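PDB 4H3U: SnoaL-like domain-containing protein from Catenulispora acidiphila, which is of unknown function but has a ketosteroid isomerase-like fold and may take part in trimethylamine metabolism. Local coordinates for residues Y56-I61 against D136-S141; I101-G106 against V118-L123; L49-G54 against G128-S133. All blocks are in the same frame, centred on the assembly; numbering follows the deposited sequence.

Contact 1: residues Y56-I61 against D136-S141; sequences YVDHAI and DYYSLS. With CD (cadmium ion), chain D.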
loop_
_atom_site.group_PDB
_atom_site.type_symbol
_atom_site.label_atom_id
_atom_site.label_comp_id
_atom_site.label_asym_id
_atom_site.label_seq_id
_atom_site.Cartn_x
_atom_site.Cartn_y
_atom_site.Cartn_z
ATOM N N TYR A 56 8.595 -9.371 7.787
ATOM C CA TYR A 56 7.214 -9.135 7.475
ATOM C C TYR A 56 6.854 -7.787 8.115
ATOM O O TYR A 56 7.014 -7.607 9.326
ATOM C CB TYR A 56 6.310 -10.266 8.070
ATOM C CG TYR A 56 4.945 -10.393 7.426
ATOM C CD1 TYR A 56 4.620 -11.515 6.670
ATOM C CD2 TYR A 56 3.983 -9.379 7.526
ATOM C CE1 TYR A 56 3.444 -11.612 6.008
ATOM C CE2 TYR A 56 2.812 -9.466 6.814
ATOM C CZ TYR A 56 2.550 -10.599 6.038
ATOM O OH TYR A 56 1.410 -10.685 5.261
ATOM N N VAL A 57 6.361 -6.841 7.328
ATOM C CA VAL A 57 5.932 -5.540 7.810
ATOM C C VAL A 57 4.500 -5.288 7.355
ATOM O O VAL A 57 4.226 -5.287 6.178
ATOM C CB VAL A 57 6.850 -4.413 7.286
ATOM C CG1 VAL A 57 6.338 -3.076 7.810
ATOM C CG2 VAL A 57 8.285 -4.656 7.718
ATOM N N ASP A 58 3.622 -4.984 8.324
ATOM C CA ASP A 58 2.272 -4.501 8.053
ATOM C C ASP A 58 2.307 -3.008 8.299
ATOM O O ASP A 58 2.441 -2.564 9.441
ATOM C CB ASP A 58 1.236 -5.213 8.911
ATOM C CG ASP A 58 -0.165 -4.745 8.660
ATOM O OD1 ASP A 58 -0.380 -3.515 8.501
ATOM O OD2 ASP A 58 -1.089 -5.607 8.657
ATOM N N HIS A 59 2.246 -2.229 7.217
ATOM C CA HIS A 59 2.338 -0.787 7.338
ATOM C C HIS A 59 1.063 -0.144 7.878
ATOM O O HIS A 59 1.143 0.971 8.403
ATOM C CB HIS A 59 2.735 -0.177 5.976
ATOM C CG HIS A 59 4.136 -0.461 5.564
ATOM N ND1 HIS A 59 5.232 0.222 6.042
ATOM C CD2 HIS A 59 4.612 -1.345 4.652
ATOM C CE1 HIS A 59 6.320 -0.249 5.452
ATOM N NE2 HIS A 59 5.971 -1.196 4.588
ATOM N N ALA A 60 -0.075 -0.765 7.662
ATOM C CA ALA A 60 -1.337 -0.175 8.126
ATOM C C ALA A 60 -1.379 -0.134 9.663
ATOM O O ALA A 60 -1.784 0.856 10.245
ATOM C CB ALA A 60 -2.523 -0.940 7.532
ATOM N N ILE A 61 -0.998 -1.260 10.279
ATOM C CA ILE A 61 -0.988 -1.438 11.749
ATOM C C ILE A 61 0.324 -0.990 12.357
ATOM O O ILE A 61 0.341 -0.576 13.510
ATOM C CB ILE A 61 -1.199 -2.970 12.093
ATOM C CG1 ILE A 61 -2.545 -3.471 11.578
ATOM C CG2 ILE A 61 -1.076 -3.283 13.582
ATOM C CD1 ILE A 61 -3.751 -2.730 12.087
ATOM N N ASP A 136 2.935 -5.358 3.608
ATOM C CA ASP A 136 1.500 -5.234 3.364
ATOM C C ASP A 136 1.061 -3.784 3.562
ATOM O O ASP A 136 1.416 -3.170 4.570
ATOM C CB ASP A 136 0.643 -6.097 4.285
ATOM C CG ASP A 136 0.871 -7.581 4.179
ATOM O OD1 ASP A 136 1.464 -8.050 3.168
ATOM O OD2 ASP A 136 0.389 -8.302 5.093
ATOM N N TYR A 137 0.312 -3.254 2.604
ATOM C CA TYR A 137 -0.294 -1.909 2.635
ATOM C C TYR A 137 -1.785 -2.011 2.369
ATOM O O TYR A 137 -2.213 -2.679 1.456
ATOM C CB TYR A 137 0.319 -1.025 1.543
ATOM C CG TYR A 137 1.767 -0.749 1.590
ATOM C CD1 TYR A 137 2.244 0.491 2.092
ATOM C CD2 TYR A 137 2.729 -1.662 1.134
ATOM C CE1 TYR A 137 3.591 0.794 2.066
ATOM C CE2 TYR A 137 4.068 -1.352 1.133
ATOM C CZ TYR A 137 4.506 -0.119 1.642
ATOM O OH TYR A 137 5.849 0.215 1.665
ATOM N N TYR A 138 -2.590 -1.259 3.172
ATOM C CA TYR A 138 -4.031 -1.220 3.002
ATOM C C TYR A 138 -4.563 -0.043 3.791
ATOM O O TYR A 138 -3.864 0.497 4.669
ATOM C CB TYR A 138 -4.757 -2.529 3.349
ATOM C CG TYR A 138 -4.479 -3.091 4.723
ATOM C CD1 TYR A 138 -5.284 -2.810 5.819
ATOM C CD2 TYR A 138 -3.343 -3.863 4.940
ATOM C CE1 TYR A 138 -4.973 -3.333 7.067
ATOM C CE2 TYR A 138 -3.032 -4.393 6.176
ATOM C CZ TYR A 138 -3.856 -4.114 7.257
ATOM O OH TYR A 138 -3.578 -4.645 8.500
ATOM N N SER A 139 -5.796 0.352 3.541
ATOM C CA SER A 139 -6.378 1.498 4.235
ATOM C C SER A 139 -6.948 1.141 5.574
ATOM O O SER A 139 -8.061 0.599 5.661
ATOM C CB SER A 139 -7.434 2.150 3.365
ATOM O OG SER A 139 -8.111 3.183 4.082
ATOM N N LEU A 140 -6.245 1.471 6.644
ATOM C CA LEU A 140 -6.763 1.258 8.002
ATOM C C LEU A 140 -8.027 2.093 8.191
ATOM O O LEU A 140 -8.974 1.646 8.837
ATOM C CB LEU A 140 -5.726 1.541 9.073
ATOM C CG LEU A 140 -6.204 1.218 10.496
ATOM C CD1 LEU A 140 -6.545 -0.241 10.706
ATOM C CD2 LEU A 140 -5.135 1.651 11.505
ATOM N N SER A 141 -8.099 3.281 7.603
ATOM C CA SER A 141 -9.306 4.131 7.766
ATOM C C SER A 141 -10.520 3.408 7.210
ATOM O O SER A 141 -11.584 3.452 7.824
ATOM C CB SER A 141 -9.061 5.468 7.006
ATOM O OG SER A 141 -8.079 6.217 7.680
HETATM CD CD CD D . -2.477 2.447 4.259
HETATM O O HOH W 1 -0.625 -8.138 7.707
#
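Strands 56-58 and 136-138 run parallel, their short axes 11° apart, and two backbone bonds fix the register on either side of the Asp58-Asp136 pair: Asp136 N gives to Val57 O, and His59 N gives to Asp136 O over 2.9 Å. Asp58 and Asp136 point to the same face of the sheet, where each carboxylate takes a phenol. Tyr56 OH donates to Asp136 OD2 at 2.6 Å on the syn side, with ring and carboxylate planes 89° apart; Tyr138 OH donates to Asp58 OD2 at 2.7 Å and uses the syn lone pair there. One water gives a hydrogen to both OD2 atoms and so bridges two acids whose OD2 atoms are 4.7 Å apart. Tyr56 OH also bonds Trp38 of helix 29-39, and Asp136 OD1 bonds Thr122 of the neighbouring strand; in the ketosteroid isomerase-like fold the pocket usually lies between sheet and helices, and this cluster is consistent with that side. After strand 54-58 the chain turns, and Asp58 OD1 accepts from Ile61 N at 2.9 Å, an Asx motif in which the N-H meets OD1 from above the carboxylate plane. The turn carries Ala60 CB over the centre of the Tyr138 ring, a CH-pi contact 3.5 Å from the centroid. With its CG between backbone N and carbonyl carbon (chi1 54°), Tyr138 swings its ring back across Ala60 and its hydroxyl to Asp58. Just past the strand end, His59 and Tyr137 form an offset stack, centroids 4.2 Å apart; Val57 CG1 lies on the opposite face of the imidazole, and Gln135 OE1 is hydrogen-bonded to both His59 NE2 and Tyr137 OH. Tyr138 O binds a cadmium ion together with Tyr138 O of the second subunit.

Contact 2: residues I101-G106 against V118-L123; sequences IEAVYG and VPMATL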
loop_
_atom_site.group_PDB
_atom_site.type_symbol
_atom_site.label_atom_id
_atom_site.label_comp_id
_atom_site.label_asym_id
_atom_site.label_seq_id
_atom_site.Cartn_x
_atom_site.Cartn_y
_atom_site.Cartn_z
ATOM N N ILE A 101 1.482 -8.157 -5.360
ATOM C CA ILE A 101 0.184 -8.756 -5.205
ATOM C C ILE A 101 -0.865 -7.694 -4.981
ATOM O O ILE A 101 -0.708 -6.863 -4.088
ATOM C CB ILE A 101 0.159 -9.714 -4.006
ATOM C CG1 ILE A 101 1.251 -10.772 -4.068
ATOM C CG2 ILE A 101 -1.211 -10.382 -3.882
ATOM C CD1 ILE A 101 1.449 -11.551 -2.790
ATOM N N GLU A 102 -1.918 -7.704 -5.787
ATOM C CA GLU A 102 -3.112 -6.919 -5.532
ATOM C C GLU A 102 -4.139 -7.944 -4.988
ATOM O O GLU A 102 -4.508 -8.920 -5.667
ATOM C CB GLU A 102 -3.646 -6.253 -6.785
ATOM C CG GLU A 102 -2.696 -5.214 -7.291
ATOM C CD GLU A 102 -3.185 -4.397 -8.468
ATOM O OE1 GLU A 102 -4.349 -3.917 -8.424
ATOM O OE2 GLU A 102 -2.372 -4.160 -9.407
ATOM N N ALA A 103 -4.570 -7.750 -3.752
ATOM C CA ALA A 103 -5.474 -8.667 -3.075
ATOM C C ALA A 103 -6.595 -7.933 -2.436
ATOM O O ALA A 103 -6.652 -6.700 -2.452
ATOM C CB ALA A 103 -4.714 -9.423 -2.002
ATOM N N VAL A 104 -7.558 -8.697 -1.914
ATOM C CA VAL A 104 -8.602 -8.161 -1.041
ATOM C C VAL A 104 -8.449 -8.874 0.289
ATOM O O VAL A 104 -8.424 -10.096 0.357
ATOM C CB VAL A 104 -10.033 -8.357 -1.603
ATOM C CG1 VAL A 104 -11.090 -7.859 -0.618
ATOM C CG2 VAL A 104 -10.171 -7.635 -2.923
ATOM N N TYR A 105 -8.356 -8.065 1.330
ATOM C CA TYR A 105 -8.221 -8.506 2.713
ATOM C C TYR A 105 -9.525 -8.243 3.460
ATOM O O TYR A 105 -9.993 -7.119 3.507
ATOM C CB TYR A 105 -7.094 -7.727 3.358
ATOM C CG TYR A 105 -6.923 -7.892 4.843
ATOM C CD1 TYR A 105 -7.207 -9.097 5.469
ATOM C CD2 TYR A 105 -6.596 -6.837 5.645
ATOM C CE1 TYR A 105 -7.101 -9.233 6.853
ATOM C CE2 TYR A 105 -6.356 -6.991 7.008
ATOM C CZ TYR A 105 -6.569 -8.199 7.597
ATOM O OH TYR A 105 -6.381 -8.342 8.951
ATOM N N GLY A 106 -10.095 -9.293 4.005
ATOM C CA GLY A 106 -11.360 -9.182 4.711
ATOM C C GLY A 106 -11.386 -9.975 5.995
ATOM O O GLY A 106 -10.608 -10.908 6.210
ATOM N N VAL A 118 -11.100 -4.830 2.191
ATOM C CA VAL A 118 -10.396 -3.719 1.575
ATOM C C VAL A 118 -9.372 -4.236 0.572
ATOM O O VAL A 118 -8.800 -5.323 0.744
ATOM C CB VAL A 118 -9.663 -2.861 2.626
ATOM C CG1 VAL A 118 -10.650 -2.148 3.566
ATOM C CG2 VAL A 118 -8.636 -3.647 3.454
ATOM N N PRO A 119 -9.036 -3.416 -0.431
ATOM C CA PRO A 119 -7.917 -3.768 -1.299
ATOM C C PRO A 119 -6.588 -3.657 -0.523
ATOM O O PRO A 119 -6.379 -2.750 0.274
ATOM C CB PRO A 119 -7.990 -2.732 -2.426
ATOM C CG PRO A 119 -8.706 -1.562 -1.824
ATOM C CD PRO A 119 -9.671 -2.152 -0.835
HETATM N N MSE A 120 -5.651 -4.518 -0.860
HETATM C CA MSE A 120 -4.353 -4.500 -0.236
HETATM C C MSE A 120 -3.345 -4.674 -1.323
HETATM O O MSE A 120 -3.622 -5.274 -2.370
HETATM C CB MSE A 120 -4.276 -5.615 0.817
HETATM C CG MSE A 120 -2.989 -5.635 1.674
HETATM SE SE MSE A 120 -3.107 -6.901 3.203
HETATM C CE MSE A 120 -3.785 -8.298 1.990
ATOM N N ALA A 121 -2.197 -4.047 -1.083
ATOM C CA ALA A 121 -1.000 -4.213 -1.953
ATOM C C ALA A 121 0.048 -4.891 -1.094
ATOM O O ALA A 121 0.431 -4.369 -0.036
ATOM C CB ALA A 121 -0.517 -2.861 -2.488
ATOM N N THR A 122 0.562 -6.024 -1.553
ATOM C CA THR A 122 1.626 -6.727 -0.881
ATOM C C THR A 122 2.817 -6.872 -1.817
ATOM O O THR A 122 2.702 -7.274 -2.980
ATOM C CB THR A 122 1.156 -8.103 -0.387
ATOM O OG1 THR A 122 0.183 -7.900 0.651
ATOM C CG2 THR A 122 2.297 -8.988 0.110
ATOM N N LEU A 123 3.964 -6.470 -1.302
ATOM C CA LEU A 123 5.236 -6.535 -2.051
ATOM C C LEU A 123 6.065 -7.635 -1.436
ATOM O O LEU A 123 6.445 -7.549 -0.251
ATOM C CB LEU A 123 5.975 -5.208 -1.948
ATOM C CG LEU A 123 5.173 -3.965 -2.323
ATOM C CD1 LEU A 123 6.048 -2.732 -2.334
ATOM C CD2 LEU A 123 4.416 -4.075 -3.623
#
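Ile101 and Thr122 open a ladder of five antiparallel pairs that ends at Tyr105 and Val118, the two arms of a beta hairpin. Ile101-Thr122, Ala103-Met120 and Tyr105-Val118 are hydrogen-bonded pairs, each with two N-H...O bonds; the shortest, Ile101 N to Thr122 O and Tyr105 N to Val118 O, measure 2.8 Å. The short axes meet at 134°, so the hairpin is strongly twisted. Consistent with this, Met120 N reaches Ala103 O from 43° above the carbonyl plane, although its N-H still points well at the oxygen. Between these pairs come Glu102-Ala121 and Val104-Pro119, where CA-H...O contacts fill in, such as Val104 CA to Val118 O at 3.4 Å.

The close packing is on the face of Ile101, Ala103, Tyr105, Val118, Met120 and Thr122. Met120 is a selenomethionine with two conformers, and its contacts hold for the given one alone: it stretches out from the sheet and then bends at its last torsion (chi3 48°), bringing CE within 3.6 Å of Tyr105 CB. Its SE stands obliquely to the Tyr105 ring, 4.9 Å from the centroid, a Met-aromatic contact. Beside Ala103 CB the same methyl packs more loosely, at 4.3 Å. Farther along, Ile101 and Thr122 lie side by side, CD1 to CG2 4.0 Å.

The face of Glu102, Val104, Pro119 and Ala121 is looser across the hairpin: Pro119 is exposed, and the Glu102 carboxylate turns to Tyr93 OH and to Gln135 of the second subunit, whose His59 and Tyr137 pack on Pro119 and on the buried Ala121. Helix 29-39 lies over the packed face through Trp34, strands 82-95 and 130-138 flank the hairpin, and helix 140-147 packs on Val118.

Contact 3: residues L49-G54 against G128-S133; sequences LFAADG and GEEITS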
loop_
_atom_site.group_PDB
_atom_site.type_symbol
_atom_site.label_atom_id
_atom_site.label_comp_id
_atom_site.label_asym_id
_atom_site.label_seq_id
_atom_site.Cartn_x
_atom_site.Cartn_y
_atom_site.Cartn_z
ATOM N N LEU A 49 6.821 -20.311 4.697
ATOM C CA LEU A 49 7.163 -19.722 3.408
ATOM C C LEU A 49 8.370 -18.798 3.444
ATOM O O LEU A 49 8.881 -18.438 2.394
ATOM C CB LEU A 49 5.971 -18.908 2.886
ATOM C CG LEU A 49 4.667 -19.673 2.712
ATOM C CD1 LEU A 49 3.553 -18.738 2.300
ATOM C CD2 LEU A 49 4.838 -20.835 1.723
ATOM N N PHE A 50 8.819 -18.399 4.632
ATOM C CA PHE A 50 9.830 -17.379 4.808
ATOM C C PHE A 50 11.209 -17.895 5.172
ATOM O O PHE A 50 11.398 -18.899 5.838
ATOM C CB PHE A 50 9.379 -16.399 5.923
ATOM C CG PHE A 50 8.261 -15.493 5.482
ATOM C CD1 PHE A 50 8.513 -14.186 5.100
ATOM C CD2 PHE A 50 6.948 -15.960 5.434
ATOM C CE1 PHE A 50 7.500 -13.371 4.664
ATOM C CE2 PHE A 50 5.939 -15.141 4.967
ATOM C CZ PHE A 50 6.220 -13.854 4.577
ATOM N N ALA A 51 12.209 -17.138 4.691
ATOM C CA ALA A 51 13.592 -17.363 5.028
ATOM C C ALA A 51 13.801 -17.236 6.524
ATOM O O ALA A 51 13.028 -16.566 7.229
ATOM C CB ALA A 51 14.489 -16.370 4.301
ATOM N N ALA A 52 14.921 -17.758 7.021
ATOM C CA ALA A 52 15.198 -17.741 8.426
ATOM C C ALA A 52 15.267 -16.329 8.983
ATOM O O ALA A 52 14.879 -16.096 10.133
ATOM C CB ALA A 52 16.486 -18.480 8.732
ATOM N N ASP A 53 15.782 -15.407 8.172
ATOM C CA ASP A 53 15.887 -14.001 8.497
ATOM C C ASP A 53 14.894 -13.153 7.713
ATOM O O ASP A 53 15.057 -11.952 7.562
ATOM C CB ASP A 53 17.341 -13.506 8.275
ATOM C CG ASP A 53 17.849 -13.725 6.851
ATOM O OD1 ASP A 53 18.966 -13.225 6.594
ATOM O OD2 ASP A 53 17.165 -14.374 6.006
ATOM N N GLY A 54 13.852 -13.781 7.208
ATOM C CA GLY A 54 12.833 -13.076 6.467
ATOM C C GLY A 54 12.087 -12.070 7.332
ATOM O O GLY A 54 11.893 -12.287 8.518
ATOM N N GLY A 128 14.141 -18.109 -4.904
ATOM C CA GLY A 128 13.561 -19.394 -5.259
ATOM C C GLY A 128 12.126 -19.330 -4.774
ATOM O O GLY A 128 11.444 -18.319 -5.035
ATOM N N GLU A 129 11.688 -20.364 -4.032
ATOM C CA GLU A 129 10.370 -20.396 -3.442
ATOM C C GLU A 129 10.235 -19.609 -2.124
ATOM O O GLU A 129 9.123 -19.238 -1.798
ATOM C CB GLU A 129 9.960 -21.820 -3.119
ATOM C CG GLU A 129 9.898 -22.770 -4.298
ATOM C CD GLU A 129 8.873 -23.846 -4.041
ATOM O OE1 GLU A 129 7.922 -23.523 -3.344
ATOM O OE2 GLU A 129 8.923 -24.954 -4.613
ATOM N N GLU A 130 11.339 -19.304 -1.421
ATOM C CA GLU A 130 11.293 -18.605 -0.111
ATOM C C GLU A 130 11.063 -17.111 -0.250
ATOM O O GLU A 130 11.596 -16.450 -1.113
ATOM C CB GLU A 130 12.647 -18.686 0.630
ATOM C CG GLU A 130 13.121 -20.040 1.091
ATOM C CD GLU A 130 14.174 -19.899 2.174
ATOM O OE1 GLU A 130 15.245 -19.324 1.961
ATOM O OE2 GLU A 130 13.937 -20.430 3.248
ATOM N N ILE A 131 10.300 -16.586 0.709
ATOM C CA ILE A 131 10.055 -15.158 0.834
ATOM C C ILE A 131 11.084 -14.557 1.786
ATOM O O ILE A 131 11.225 -15.011 2.917
ATOM C CB ILE A 131 8.643 -14.841 1.326
ATOM C CG1 ILE A 131 7.587 -15.495 0.425
ATOM C CG2 ILE A 131 8.483 -13.334 1.415
ATOM C CD1 ILE A 131 6.173 -15.401 0.951
ATOM N N THR A 132 11.839 -13.569 1.308
ATOM C CA THR A 132 12.776 -12.860 2.142
ATOM C C THR A 132 12.186 -11.596 2.761
ATOM O O THR A 132 12.638 -11.162 3.813
ATOM C CB THR A 132 14.092 -12.541 1.405
ATOM O OG1 THR A 132 13.833 -11.645 0.334
ATOM C CG2 THR A 132 14.696 -13.811 0.850
ATOM N N SER A 133 11.205 -11.001 2.088
ATOM C CA SER A 133 10.530 -9.798 2.577
ATOM C C SER A 133 9.069 -9.781 2.132
ATOM O O SER A 133 8.759 -10.107 1.002
ATOM C CB SER A 133 11.233 -8.531 2.021
ATOM O OG SER A 133 10.501 -7.352 2.285
HETATM O O HOH W 2 8.333 -20.597 0.318
HETATM O O HOH W 3 16.364 -19.320 4.907
HETATM O O HOH W 4 15.524 -10.538 4.812
#
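The Phe50 ring takes Ile131 on one face: Ile131 CB lies 4.0 Å from the ring centroid and 19° off the normal, a CH-pi contact displaced toward the rim. Ile131 CG2 comes closer still, 3.4 Å from Phe50 CE1, while CD1 of the same side chain reaches on to Phe50 CZ and to Leu49 CB. The two side chains spring from the same face of a short parallel beta bridge, Phe50 with Ile131, and cross obliquely; the bridge lies beside the main mixed sheet of this SnoaL-like fold, set off from it by corners in both chains. Ile131 has CG1 anti to its carbonyl carbon (chi1 -55°), which sets CG2 beside the CE1 rim while the CG1-CD1 arm runs under the CZ side of the ring to Leu49 CB. Two backbone bonds flank the bridge: Ile131 N gives to Leu49 O at 2.9 Å with the donor in the carbonyl plane, and Ala51 N gives to Ile131 O from 29° off that plane. Leu49 and Ile131 also touch Ile30 of helix 29-39, so the apolar side of the bridge faces that helix.

At the corners, a type I turn from Ala51 to Gly54 is closed by Gly54 N bonding to Ala51 O, and Thr132 and Ser133 both face Arg125, a classic beta bulge. Beyond them the chains stay close, with Gly54 CA 3.3 Å from Thr132 O in a CA-H...O contact. The Glu130 carboxylate lies alongside Ala51 and in a long, weak ion pair with Arg127. Waters bridge the seam: one accepts from Ala52 N and gives to Glu130 OE2, one gives to Asp53 O and Thr132 O, and another gives to Leu49 O and, at 2.6 Å, to Glu129 O.

In the fold
From the N terminus, the chain leaves the helices and enters residues 49-54, which pair with 128-133 much later in the chain, closing contact 3; a turn later, 56-61 begins contact 1, closed by 136-141. Because both second segments come in the same order as the first, contacts 1 and 3 cross: together they join the N-terminal strands to strand 130-138 at two points whose centres are about 20 Å apart, with Tyr56 packing on Phe50 between them. Contact 2 is nested inside both loops, a local hairpin of strands 98-109 and 116-127. Strand 116-127 lies next to 130-138, so contacts 1 and 2 share the sheet, and both reach the second subunit.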